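N-acetylglucosaminidase (Paenibacillus barengoltzii, PDB 6INX) hydrolyses N-acetylglucosaminide linkages as a glycoside hydrolase of family 18 with a TIM-barrel fold, its natural substrates being less certain. Local coordinates at residues N4-G9 against K26-N31; I232-Y237 against A319-W324. One frame throughout, in Å; residues are numbered along the deposited sequence.

Interaction 1 of 2, residues N4-G9 against K26-N31; sequences NYVVAG and KLTHIN
T28 crosses the V6 side chain at about a right angle, OG1 4.0 Å from V6 CG1, and sets the same oxygen against the backbone of V7, with CG2 3.5 Å from Y5 O. With OG1 placed between its own backbone N and carbonyl carbon (chi1 66°), the hydroxyl faces residues 4-9 and accepts a hydrogen bond from V7 N at 2.8 Å. The same oxygen lies in the plane of the H29 imidazole, at its edge, where it is hydrogen-bonded to ND1 of H29; the geometry of T28 thus ties a main-chain N-H to a ring nitrogen and fixes the ring's rotation. V6 CG1 approaches the imidazole obliquely, 4.0 Å from ND1. On that side of the sheet the CB atoms of A8 and H29 meet at 3.7 Å.

V7 O is held by two donors, T28 N at 2.9 Å and H29 N at 3.3 Å, the second standing above the carbonyl plane. Beyond this fork regular parallel pairing takes over, with G9 N bonded to H29 O and N31 N to G9 O. The V7 and L27 side chains cross at about a right angle, V7 CG1 4.1 Å from L27 CD2, and L338 and L335 of helix 333-341 continue this apolar layer. A8 with H29 and G9 with I30 are the bridged pairs that join strands 6-12 and 29-38, the first beta-alpha-beta unit of the TIM barrel.

Where the two strands begin to pair, a hydroxyl takes the place of a main-chain acceptor: V7 uses both its N-H and its C=O on T28, and the buried imidazole has a polar partner at ND1, with W153 and F179 meeting it edge-to-face.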
loop_
_atom_site.group_PDB
_atom_site.type_symbol
_atom_site.label_atom_id
_atom_site.label_comp_id
_atom_site.label_asym_id
_atom_site.label_seq_id
_atom_site.Cartn_x
_atom_site.Cartn_y
_atom_site.Cartn_z
ATOM N N ASN A 4 32.959 -5.777 10.807
ATOM C CA ASN A 4 31.987 -6.508 11.612
ATOM C C ASN A 4 30.575 -6.021 11.323
ATOM O O ASN A 4 30.345 -4.837 11.089
ATOM C CB ASN A 4 32.291 -6.356 13.101
ATOM C CG ASN A 4 33.747 -6.598 13.424
ATOM O OD1 ASN A 4 34.172 -7.738 13.619
ATOM N ND2 ASN A 4 34.526 -5.524 13.475
ATOM N N TYR A 5 29.629 -6.949 11.340
ATOM C CA TYR A 5 28.234 -6.638 11.081
ATOM C C TYR A 5 27.378 -7.213 12.199
ATOM O O TYR A 5 27.766 -8.167 12.879
ATOM C CB TYR A 5 27.783 -7.212 9.730
ATOM C CG TYR A 5 28.504 -6.609 8.544
ATOM C CD1 TYR A 5 28.092 -5.401 7.998
ATOM C CD2 TYR A 5 29.596 -7.253 7.970
ATOM C CE1 TYR A 5 28.747 -4.843 6.910
ATOM C CE2 TYR A 5 30.258 -6.706 6.884
ATOM C CZ TYR A 5 29.832 -5.502 6.361
ATOM O OH TYR A 5 30.487 -4.952 5.283
ATOM N N VAL A 6 26.203 -6.610 12.380
ATOM C CA VAL A 6 25.211 -7.142 13.309
ATOM C C VAL A 6 24.620 -8.415 12.722
ATOM O O VAL A 6 24.194 -8.440 11.560
ATOM C CB VAL A 6 24.109 -6.102 13.569
ATOM C CG1 VAL A 6 22.935 -6.735 14.306
ATOM C CG2 VAL A 6 24.650 -4.914 14.343
ATOM N N VAL A 7 24.615 -9.484 13.509
ATOM C CA VAL A 7 23.858 -10.699 13.214
ATOM C C VAL A 7 22.956 -10.917 14.424
ATOM O O VAL A 7 23.386 -11.465 15.450
ATOM C CB VAL A 7 24.761 -11.908 12.948
ATOM C CG1 VAL A 7 23.921 -13.150 12.656
ATOM C CG2 VAL A 7 25.726 -11.620 11.794
ATOM N N ALA A 8 21.709 -10.464 14.332
ATOM C CA ALA A 8 20.824 -10.388 15.486
ATOM C C ALA A 8 19.658 -11.347 15.305
ATOM O O ALA A 8 18.971 -11.314 14.282
ATOM C CB ALA A 8 20.320 -8.961 15.691
ATOM N N GLY A 9 19.449 -12.207 16.281
ATOM C CA GLY A 9 18.365 -13.161 16.195
ATOM C C GLY A 9 17.307 -12.937 17.255
ATOM O O GLY A 9 17.629 -12.818 18.443
ATOM N N LYS A 26 27.815 -17.562 16.430
ATOM C CA LYS A 26 27.470 -16.986 15.139
ATOM C C LYS A 26 26.654 -15.709 15.256
ATOM O O LYS A 26 26.535 -14.976 14.269
ATOM C CB LYS A 26 26.715 -18.011 14.285
ATOM C CG LYS A 26 27.559 -19.240 13.970
ATOM C CD LYS A 26 26.796 -20.288 13.185
ATOM C CE LYS A 26 27.636 -21.558 13.033
ATOM N NZ LYS A 26 26.852 -22.683 12.456
ATOM N N LEU A 27 26.090 -15.436 16.426
ATOM C CA LEU A 27 25.271 -14.257 16.651
ATOM C C LEU A 27 26.085 -13.158 17.320
ATOM O O LEU A 27 26.994 -13.422 18.113
ATOM C CB LEU A 27 24.090 -14.618 17.557
ATOM C CG LEU A 27 23.139 -15.684 17.012
ATOM C CD1 LEU A 27 22.204 -16.185 18.099
ATOM C CD2 LEU A 27 22.353 -15.127 15.841
ATOM N N THR A 28 25.755 -11.914 16.990
ATOM C CA THR A 28 26.244 -10.785 17.768
ATOM C C THR A 28 25.226 -10.306 18.786
ATOM O O THR A 28 25.609 -9.781 19.837
ATOM C CB THR A 28 26.652 -9.617 16.859
ATOM O OG1 THR A 28 25.502 -9.091 16.185
ATOM C CG2 THR A 28 27.661 -10.075 15.817
ATOM N N HIS A 29 23.940 -10.517 18.511
ATOM C CA HIS A 29 22.869 -10.065 19.384
ATOM C C HIS A 29 21.773 -11.119 19.430
ATOM O O HIS A 29 21.490 -11.788 18.434
ATOM C CB HIS A 29 22.223 -8.776 18.847
ATOM C CG HIS A 29 23.116 -7.579 18.895
ATOM N ND1 HIS A 29 24.193 -7.422 18.051
ATOM C CD2 HIS A 29 23.097 -6.487 19.693
ATOM C CE1 HIS A 29 24.792 -6.275 18.317
ATOM N NE2 HIS A 29 24.150 -5.691 19.312
ATOM N N ILE A 30 21.149 -11.246 20.592
ATOM C CA ILE A 30 19.898 -11.977 20.735
ATOM C C ILE A 30 18.858 -10.997 21.250
ATOM O O ILE A 30 19.134 -10.233 22.178
ATOM C CB ILE A 30 20.045 -13.162 21.703
ATOM C CG1 ILE A 30 20.834 -14.293 21.046
ATOM C CG2 ILE A 30 18.676 -13.661 22.160
ATOM C CD1 ILE A 30 21.224 -15.377 22.036
ATOM N N ASN A 31 17.669 -11.004 20.632
ATOM C CA ASN A 31 16.512 -10.241 21.100
ATOM C C ASN A 31 15.525 -11.227 21.721
ATOM O O ASN A 31 14.955 -12.069 21.016
ATOM C CB ASN A 31 15.831 -9.519 19.941
ATOM C CG ASN A 31 16.763 -8.596 19.183
ATOM O OD1 ASN A 31 16.740 -8.561 17.945
ATOM N ND2 ASN A 31 17.566 -7.832 19.904
#

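Interaction 2 of 2, residues I232-Y237 against A319-W324; sequences IGAAFY and AGVMFW
F236 and F323 lie nearly parallel in an offset stack, their planes 8° apart and their centroids separated by 4.3 Å. Each covers the other near the rim: F323 CD1 sits over one face of F236, 3.3 Å from CE2 of F236, and F323 CB adds a CH-pi contact to that same ring. F323 reaches this place because its CG stands between backbone N and carbonyl carbon (chi1 64°). L334, L335 and L338 of helix 333-341 pack against the pair. Cutting F236 back to an alanine would probably leave one face of F323 without its stacking partner and open a gap beside L334. Strands 230-235 and 320-324 are parallel neighbours in the TIM barrel, joined by alternating backbone bonds such as M322 N to I232 O at 2.8 Å and, past the end of the first strand, F236 N to W324 O. By contrast, the planes of the Y237 ring and the five-membered ring of W324 stand at 88°, with Y237 CE1 3.6 Å from W324 CD1 at the indole edge; Y237 OH is hydrogen-bonded to D186. The M322 chain, bent at chi2, lays SD 4.1 Å from G233 CA, on the side of the sheet away from F323.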
loop_
_atom_site.group_PDB
_atom_site.type_symbol
_atom_site.label_atom_id
_atom_site.label_comp_id
_atom_site.label_asym_id
_atom_site.label_seq_id
_atom_site.Cartn_x
_atom_site.Cartn_y
_atom_site.Cartn_z
ATOM N N ILE A 232 18.639 -4.686 8.626
ATOM C CA ILE A 232 17.492 -5.158 7.839
ATOM C C ILE A 232 16.997 -6.504 8.348
ATOM O O ILE A 232 17.633 -7.125 9.202
ATOM C CB ILE A 232 17.783 -5.198 6.327
ATOM C CG1 ILE A 232 18.886 -6.219 6.020
ATOM C CG2 ILE A 232 18.149 -3.810 5.828
ATOM C CD1 ILE A 232 19.001 -6.587 4.532
ATOM N N GLY A 233 15.859 -6.962 7.843
ATOM C CA GLY A 233 15.186 -8.141 8.370
ATOM C C GLY A 233 15.126 -9.304 7.399
ATOM O O GLY A 233 14.880 -9.118 6.198
ATOM N N ALA A 234 15.314 -10.508 7.944
ATOM C CA ALA A 234 15.122 -11.778 7.261
ATOM C C ALA A 234 14.103 -12.599 8.031
ATOM O O ALA A 234 14.032 -12.540 9.263
ATOM C CB ALA A 234 16.427 -12.586 7.180
ATOM N N ALA A 235 13.321 -13.379 7.302
ATOM C CA ALA A 235 12.234 -14.145 7.884
ATOM C C ALA A 235 12.534 -15.625 7.727
ATOM O O ALA A 235 12.806 -16.089 6.617
ATOM C CB ALA A 235 10.911 -13.814 7.194
ATOM N N PHE A 236 12.460 -16.363 8.833
ATOM C CA PHE A 236 12.594 -17.817 8.815
ATOM C C PHE A 236 11.247 -18.525 8.657
ATOM O O PHE A 236 11.088 -19.673 9.097
ATOM C CB PHE A 236 13.309 -18.302 10.084
ATOM C CG PHE A 236 14.778 -17.953 10.165
ATOM C CD1 PHE A 236 15.397 -17.107 9.258
ATOM C CD2 PHE A 236 15.543 -18.478 11.202
ATOM C CE1 PHE A 236 16.757 -16.810 9.370
ATOM C CE2 PHE A 236 16.896 -18.185 11.312
ATOM C CZ PHE A 236 17.495 -17.354 10.413
ATOM N N TYR A 237 10.273 -17.874 8.019
ATOM C CA TYR A 237 8.921 -18.413 7.885
ATOM C C TYR A 237 8.288 -17.753 6.667
ATOM O O TYR A 237 8.811 -16.771 6.126
ATOM C CB TYR A 237 8.075 -18.120 9.140
ATOM C CG TYR A 237 7.844 -16.636 9.259
ATOM C CD1 TYR A 237 8.807 -15.820 9.826
ATOM C CD2 TYR A 237 6.702 -16.037 8.721
ATOM C CE1 TYR A 237 8.649 -14.447 9.885
ATOM C CE2 TYR A 237 6.529 -14.669 8.784
ATOM C CZ TYR A 237 7.507 -13.885 9.362
ATOM O OH TYR A 237 7.350 -12.530 9.405
ATOM N N ALA A 319 24.213 -1.700 8.817
ATOM C CA ALA A 319 24.739 -2.246 10.067
ATOM C C ALA A 319 24.760 -3.771 10.084
ATOM O O ALA A 319 25.660 -4.369 10.685
ATOM C CB ALA A 319 23.936 -1.726 11.261
ATOM N N GLY A 320 23.776 -4.421 9.471
ATOM C CA GLY A 320 23.698 -5.870 9.543
ATOM C C GLY A 320 22.274 -6.348 9.306
ATOM O O GLY A 320 21.479 -5.667 8.666
ATOM N N VAL A 321 21.994 -7.546 9.820
ATOM C CA VAL A 321 20.745 -8.259 9.558
ATOM C C VAL A 321 20.223 -8.835 10.865
ATOM O O VAL A 321 21.000 -9.307 11.703
ATOM C CB VAL A 321 20.946 -9.395 8.531
ATOM C CG1 VAL A 321 19.614 -10.125 8.259
ATOM C CG2 VAL A 321 21.557 -8.860 7.241
ATOM N N MET A 322 18.900 -8.802 11.034
ATOM C CA MET A 322 18.231 -9.522 12.105
ATOM C C MET A 322 17.228 -10.503 11.511
ATOM O O MET A 322 16.816 -10.375 10.350
ATOM C CB MET A 322 17.551 -8.568 13.099
ATOM C CG MET A 322 16.455 -7.725 12.495
ATOM S SD MET A 322 14.888 -8.611 12.466
ATOM C CE MET A 322 13.781 -7.225 12.172
ATOM N N PHE A 323 16.823 -11.487 12.310
ATOM C CA PHE A 323 15.862 -12.470 11.830
ATOM C C PHE A 323 14.802 -12.803 12.869
ATOM O O PHE A 323 15.046 -12.774 14.080
ATOM C CB PHE A 323 16.543 -13.750 11.318
ATOM C CG PHE A 323 17.289 -14.525 12.370
ATOM C CD1 PHE A 323 16.633 -15.445 13.179
ATOM C CD2 PHE A 323 18.661 -14.372 12.516
ATOM C CE1 PHE A 323 17.333 -16.178 14.138
ATOM C CE2 PHE A 323 19.363 -15.105 13.460
ATOM C CZ PHE A 323 18.698 -16.010 14.266
ATOM N N TRP A 324 13.613 -13.117 12.368
ATOM C CA TRP A 324 12.520 -13.691 13.147
ATOM C C TRP A 324 12.222 -15.049 12.532
ATOM O O TRP A 324 11.914 -15.115 11.336
ATOM C CB TRP A 324 11.256 -12.825 13.046
ATOM C CG TRP A 324 10.127 -13.443 13.825
ATOM C CD1 TRP A 324 9.264 -14.419 13.405
ATOM C CD2 TRP A 324 9.806 -13.188 15.193
ATOM N NE1 TRP A 324 8.409 -14.758 14.421
ATOM C CE2 TRP A 324 8.724 -14.021 15.533
ATOM C CE3 TRP A 324 10.324 -12.327 16.159
ATOM C CZ2 TRP A 324 8.149 -14.017 16.800
ATOM C CZ3 TRP A 324 9.755 -12.320 17.411
ATOM C CH2 TRP A 324 8.681 -13.166 17.724
#

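Interactions 1 and 2 are consecutive links in one barrel wall, their centres about 10 Å apart, and strand 6-12 lies directly beside strand 320-324. V6 N probably hydrogen-bonds to A319 O at 2.9 Å, and A8 O is matched to F323 N at the same distance, so residues 4-9 pair with 26-31 along one edge and with 319-324 along the other. G9 CA packs 3.5 Å from F323 CZ, and helix 333-341 covers V7 and L27 of interaction 1 as well as F236 and F323 of interaction 2. W324 also meets Y10; in family 18 enzymes the substrate cleft lies at the C-terminal ends of the barrel strands, the end where W324 stands.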